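Local coordinates for protein tRNA (guanine(6)-N2)-methyltransferase (Thermus thermophilus, PDB 3TMA) that methylates the N2 atom of guanosine at position 6 of tRNA(Phe), taking the methyl group from S-adenosyl-L-methionine, at residues 181-195 with 213-225. Numbering follows the deposited sequence. Where two conformers were deposited one is given.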
loop_
_atom_site.group_PDB
_atom_site.type_symbol
_atom_site.label_atom_id
_atom_site.label_comp_id
_atom_site.label_asym_id
_atom_site.label_seq_id
_atom_site.Cartn_x
_atom_site.Cartn_y
_atom_site.Cartn_z
ATOM N N ALA A 181 6.935 2.285 -14.254
ATOM C CA ALA A 181 6.686 3.584 -13.639
ATOM C C ALA A 181 7.387 3.773 -12.276
ATOM O O ALA A 181 7.297 4.841 -11.689
ATOM C CB ALA A 181 5.204 3.839 -13.522
ATOM N N ALA A 182 8.085 2.750 -11.778
ATOM C CA ALA A 182 8.576 2.731 -10.379
ATOM C C ALA A 182 10.027 3.189 -10.177
ATOM O O ALA A 182 10.735 3.556 -11.132
ATOM C CB ALA A 182 8.381 1.352 -9.756
ATOM N N LEU A 183 10.473 3.125 -8.921
ATOM C CA LEU A 183 11.745 3.721 -8.514
ATOM C C LEU A 183 11.546 5.227 -8.364
ATOM O O LEU A 183 12.367 5.922 -7.746
ATOM N N ARG A 184 10.457 5.713 -8.961
ATOM C CA ARG A 184 9.958 7.068 -8.762
ATOM C C ARG A 184 8.502 7.027 -8.249
ATOM O O ARG A 184 7.625 6.456 -8.897
ATOM C CB ARG A 184 10.068 7.875 -10.066
ATOM C CG ARG A 184 10.044 9.393 -9.877
ATOM C CD ARG A 184 11.146 9.878 -8.927
ATOM N NE ARG A 184 11.275 11.335 -8.922
ATOM C CZ ARG A 184 10.436 12.165 -8.307
ATOM N NH1 ARG A 184 9.389 11.697 -7.643
ATOM N NH2 ARG A 184 10.644 13.470 -8.359
ATOM N N GLY A 185 8.272 7.555 -7.046
ATOM C CA GLY A 185 9.359 7.987 -6.178
ATOM C C GLY A 185 9.310 7.205 -4.882
ATOM O O GLY A 185 9.768 6.055 -4.805
ATOM N N SER A 186 8.735 7.826 -3.858
ATOM C CA SER A 186 8.301 7.075 -2.693
ATOM C C SER A 186 6.860 6.560 -2.878
ATOM O O SER A 186 6.340 5.838 -2.017
ATOM C CB SER A 186 8.435 7.922 -1.415
ATOM O OG SER A 186 8.603 7.075 -0.286
ATOM N N LEU A 187 6.232 6.912 -4.007
ATOM C CA LEU A 187 4.779 6.734 -4.152
ATOM C C LEU A 187 4.340 5.376 -4.721
ATOM O O LEU A 187 4.411 5.159 -5.927
ATOM C CB LEU A 187 4.166 7.841 -4.983
ATOM C CG LEU A 187 2.666 7.545 -5.050
ATOM C CD1 LEU A 187 1.991 8.095 -3.836
ATOM C CD2 LEU A 187 2.057 8.108 -6.278
ATOM N N THR A 188 3.787 4.523 -3.874
ATOM C CA THR A 188 3.540 3.137 -4.284
ATOM C C THR A 188 2.199 3.058 -5.008
ATOM O O THR A 188 1.308 3.892 -4.758
ATOM C CB THR A 188 3.506 2.207 -3.056
ATOM O OG1 THR A 188 2.404 2.592 -2.219
ATOM C CG2 THR A 188 4.766 2.392 -2.233
ATOM N N PRO A 189 1.987 1.976 -5.781
ATOM C CA PRO A 189 0.620 1.736 -6.273
ATOM C C PRO A 189 -0.415 1.557 -5.136
ATOM O O PRO A 189 -1.598 1.851 -5.334
ATOM C CB PRO A 189 0.766 0.436 -7.102
ATOM C CG PRO A 189 2.168 0.477 -7.588
ATOM C CD PRO A 189 2.985 1.132 -6.480
ATOM N N VAL A 190 0.014 1.087 -3.960
ATOM C CA VAL A 190 -0.926 0.951 -2.826
ATOM C C VAL A 190 -1.482 2.332 -2.363
ATOM O O VAL A 190 -2.673 2.492 -2.133
ATOM C CB VAL A 190 -0.270 0.202 -1.657
ATOM C CG1 VAL A 190 -1.150 0.313 -0.394
ATOM C CG2 VAL A 190 -0.060 -1.307 -2.053
ATOM N N LEU A 191 -0.600 3.311 -2.235
ATOM C CA LEU A 191 -1.004 4.667 -1.928
ATOM C C LEU A 191 -1.872 5.298 -3.011
ATOM O O LEU A 191 -2.892 5.950 -2.702
ATOM C CB LEU A 191 0.217 5.544 -1.694
ATOM C CG LEU A 191 0.303 5.875 -0.209
ATOM C CD1 LEU A 191 1.612 6.605 0.076
ATOM C CD2 LEU A 191 -0.926 6.733 0.133
ATOM N N ALA A 192 -1.533 5.050 -4.267
ATOM C CA ALA A 192 -2.384 5.474 -5.376
ATOM C C ALA A 192 -3.805 4.880 -5.313
ATOM O O ALA A 192 -4.806 5.586 -5.531
ATOM C CB ALA A 192 -1.703 5.107 -6.720
ATOM N N GLN A 193 -3.897 3.581 -5.057
ATOM C CA GLN A 193 -5.225 2.892 -4.890
ATOM C C GLN A 193 -6.021 3.493 -3.710
ATOM O O GLN A 193 -7.253 3.694 -3.786
ATOM C CB GLN A 193 -4.995 1.379 -4.644
ATOM C CG GLN A 193 -6.279 0.561 -4.321
ATOM C CD GLN A 193 -7.207 0.449 -5.523
ATOM O OE1 GLN A 193 -8.414 0.371 -5.353
ATOM N NE2 GLN A 193 -6.649 0.476 -6.739
ATOM N N ALA A 194 -5.305 3.826 -2.621
ATOM C CA ALA A 194 -5.956 4.488 -1.477
ATOM C C ALA A 194 -6.515 5.874 -1.840
ATOM O O ALA A 194 -7.637 6.220 -1.419
ATOM C CB ALA A 194 -4.961 4.618 -0.299
ATOM N N LEU A 195 -5.768 6.677 -2.618
ATOM C CA LEU A 195 -6.332 7.981 -3.052
ATOM C C LEU A 195 -7.618 7.786 -3.864
ATOM O O LEU A 195 -8.607 8.543 -3.717
ATOM C CB LEU A 195 -5.327 8.785 -3.911
ATOM C CG LEU A 195 -4.064 9.241 -3.176
ATOM C CD1 LEU A 195 -3.095 9.959 -4.153
ATOM C CD2 LEU A 195 -4.464 10.168 -2.002
ATOM N N GLY A 213 4.203 12.353 -12.964
ATOM C CA GLY A 213 5.552 11.761 -12.975
ATOM C C GLY A 213 5.638 10.611 -13.983
ATOM O O GLY A 213 5.232 10.751 -15.150
ATOM N N SER A 214 6.148 9.458 -13.547
ATOM C CA SER A 214 6.229 8.304 -14.437
ATOM C C SER A 214 4.938 7.461 -14.490
ATOM O O SER A 214 4.909 6.405 -15.112
ATOM C CB SER A 214 7.444 7.442 -14.072
ATOM O OG SER A 214 7.444 7.236 -12.673
ATOM N N GLY A 215 3.853 7.962 -13.904
ATOM C CA GLY A 215 2.525 7.544 -14.308
ATOM C C GLY A 215 1.779 6.712 -13.267
ATOM O O GLY A 215 0.672 6.288 -13.537
ATOM N N THR A 216 2.354 6.486 -12.085
ATOM C CA THR A 216 1.784 5.511 -11.127
ATOM C C THR A 216 0.311 5.684 -10.775
ATOM O O THR A 216 -0.471 4.703 -10.838
ATOM C CB THR A 216 2.588 5.443 -9.827
ATOM O OG1 THR A 216 3.948 5.097 -10.134
ATOM C CG2 THR A 216 1.989 4.376 -8.881
ATOM N N ILE A 217 -0.096 6.923 -10.474
ATOM C CA ILE A 217 -1.498 7.170 -10.118
ATOM C C ILE A 217 -2.453 6.944 -11.311
ATOM O O ILE A 217 -3.495 6.280 -11.156
ATOM C CB ILE A 217 -1.700 8.576 -9.555
ATOM C CG1 ILE A 217 -1.102 8.663 -8.150
ATOM C CG2 ILE A 217 -3.174 8.899 -9.442
ATOM C CD1 ILE A 217 -0.907 10.141 -7.678
ATOM N N ALA A 218 -2.063 7.429 -12.499
ATOM C CA ALA A 218 -2.868 7.202 -13.711
ATOM C C ALA A 218 -3.038 5.714 -14.046
ATOM O O ALA A 218 -4.132 5.288 -14.443
ATOM C CB ALA A 218 -2.268 7.965 -14.953
ATOM N N LEU A 219 -1.960 4.934 -13.911
ATOM C CA LEU A 219 -2.007 3.531 -14.272
ATOM C C LEU A 219 -2.875 2.811 -13.257
ATOM O O LEU A 219 -3.630 1.915 -13.637
ATOM C CB LEU A 219 -0.568 2.922 -14.262
ATOM C CG LEU A 219 0.420 3.567 -15.266
ATOM C CD1 LEU A 219 1.889 3.186 -14.950
ATOM C CD2 LEU A 219 0.072 3.144 -16.686
ATOM N N GLU A 220 -2.693 3.105 -11.951
ATOM C CA GLU A 220 -3.547 2.492 -10.922
ATOM C C GLU A 220 -5.040 2.766 -11.161
ATOM O O GLU A 220 -5.909 1.839 -11.080
ATOM C CB GLU A 220 -3.124 2.909 -9.512
ATOM C CG GLU A 220 -3.898 2.156 -8.386
ATOM C CD GLU A 220 -3.527 0.636 -8.252
ATOM O OE1 GLU A 220 -2.545 0.162 -8.862
ATOM O OE2 GLU A 220 -4.242 -0.085 -7.538
ATOM N N ALA A 221 -5.346 4.023 -11.474
ATOM C CA ALA A 221 -6.713 4.418 -11.772
ATOM C C ALA A 221 -7.263 3.655 -13.015
ATOM O O ALA A 221 -8.387 3.136 -12.999
ATOM C CB ALA A 221 -6.760 5.938 -12.035
ATOM N N ALA A 222 -6.505 3.666 -14.113
ATOM C CA ALA A 222 -6.959 3.001 -15.365
ATOM C C ALA A 222 -7.157 1.512 -15.151
ATOM O O ALA A 222 -8.190 0.952 -15.543
ATOM C CB ALA A 222 -5.977 3.240 -16.520
ATOM N N SER A 223 -6.219 0.890 -14.437
ATOM C CA SER A 223 -6.257 -0.548 -14.207
ATOM C C SER A 223 -7.464 -0.913 -13.336
ATOM O O SER A 223 -8.079 -1.949 -13.529
ATOM C CB SER A 223 -4.948 -0.998 -13.547
ATOM O OG SER A 223 -5.060 -2.293 -12.978
ATOM N N THR A 224 -7.813 -0.038 -12.391
ATOM C CA THR A 224 -8.934 -0.288 -11.465
ATOM C C THR A 224 -10.311 0.044 -12.065
ATOM O O THR A 224 -11.270 -0.694 -11.865
ATOM C CB THR A 224 -8.783 0.582 -10.186
ATOM O OG1 THR A 224 -7.529 0.266 -9.564
ATOM C CG2 THR A 224 -9.954 0.293 -9.204
ATOM N N LEU A 225 -10.417 1.179 -12.742
ATOM C CA LEU A 225 -11.718 1.688 -13.215
ATOM C C LEU A 225 -12.118 1.122 -14.594
ATOM O O LEU A 225 -13.325 1.080 -14.950
ATOM C CB LEU A 225 -11.668 3.227 -13.292
ATOM C CG LEU A 225 -11.407 3.922 -11.956
ATOM C CD1 LEU A 225 -11.231 5.467 -12.149
ATOM C CD2 LEU A 225 -12.607 3.605 -11.021
HETATM O O HOH W 1 5.088 7.260 -11.059
#
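The carboxylate of Glu220 has Pro189 O squarely over one face, 3.7 Å from CD, and the amide of Gln193 at its edge, the two planes nearly perpendicular. NE2 of Gln193, close to the carboxylate plane, gives one hydrogen to Glu220 OE2 at 2.6 Å, on the lone pair turned away from the other oxygen, and the other to Thr224 OG1 at 3.0 Å. Thr224 OG1 lies in the amide plane, whereas Glu220 OE2 is tilted 16° out of it. Thr224 OG1 in turn donates to Glu220 O, a carbonyl that also takes the helical N-H of Thr224 from its opposite face. Gln193 extends its CG opposite the backbone N (chi1 175°) and then turns at chi2, as Glu220 does, and the two ends meet. Glu220 OE1 forms salt bridges with Arg177 and Arg71, while Gln193 OE1 accepts from Arg197; this surrounding charge probably favours an ionised carboxylate.

Further along, the small Ala192 sits at the crossing, its CB 3.9 Å from Ile217 CG1, and Leu187 lies across Ile217 at about a right angle, its CD2 3.7 Å from Ile217 CG1. At the loop end, Ser214 OG donates to Ala181 O (2.6 Å), and a water that donates to Ser214 OG also bonds Thr216 OG1. Ser214 to Thr216 probably bind S-adenosyl-L-methionine, as in relatives.

The axes of segments 189-195 and 216-225 approach to 8.8 Å and cross at -61° within the Rossmann-fold methyltransferase domain; helix 216-225 also packs on strand 207-209 through Ile217 and on helix 238-250 through Leu219.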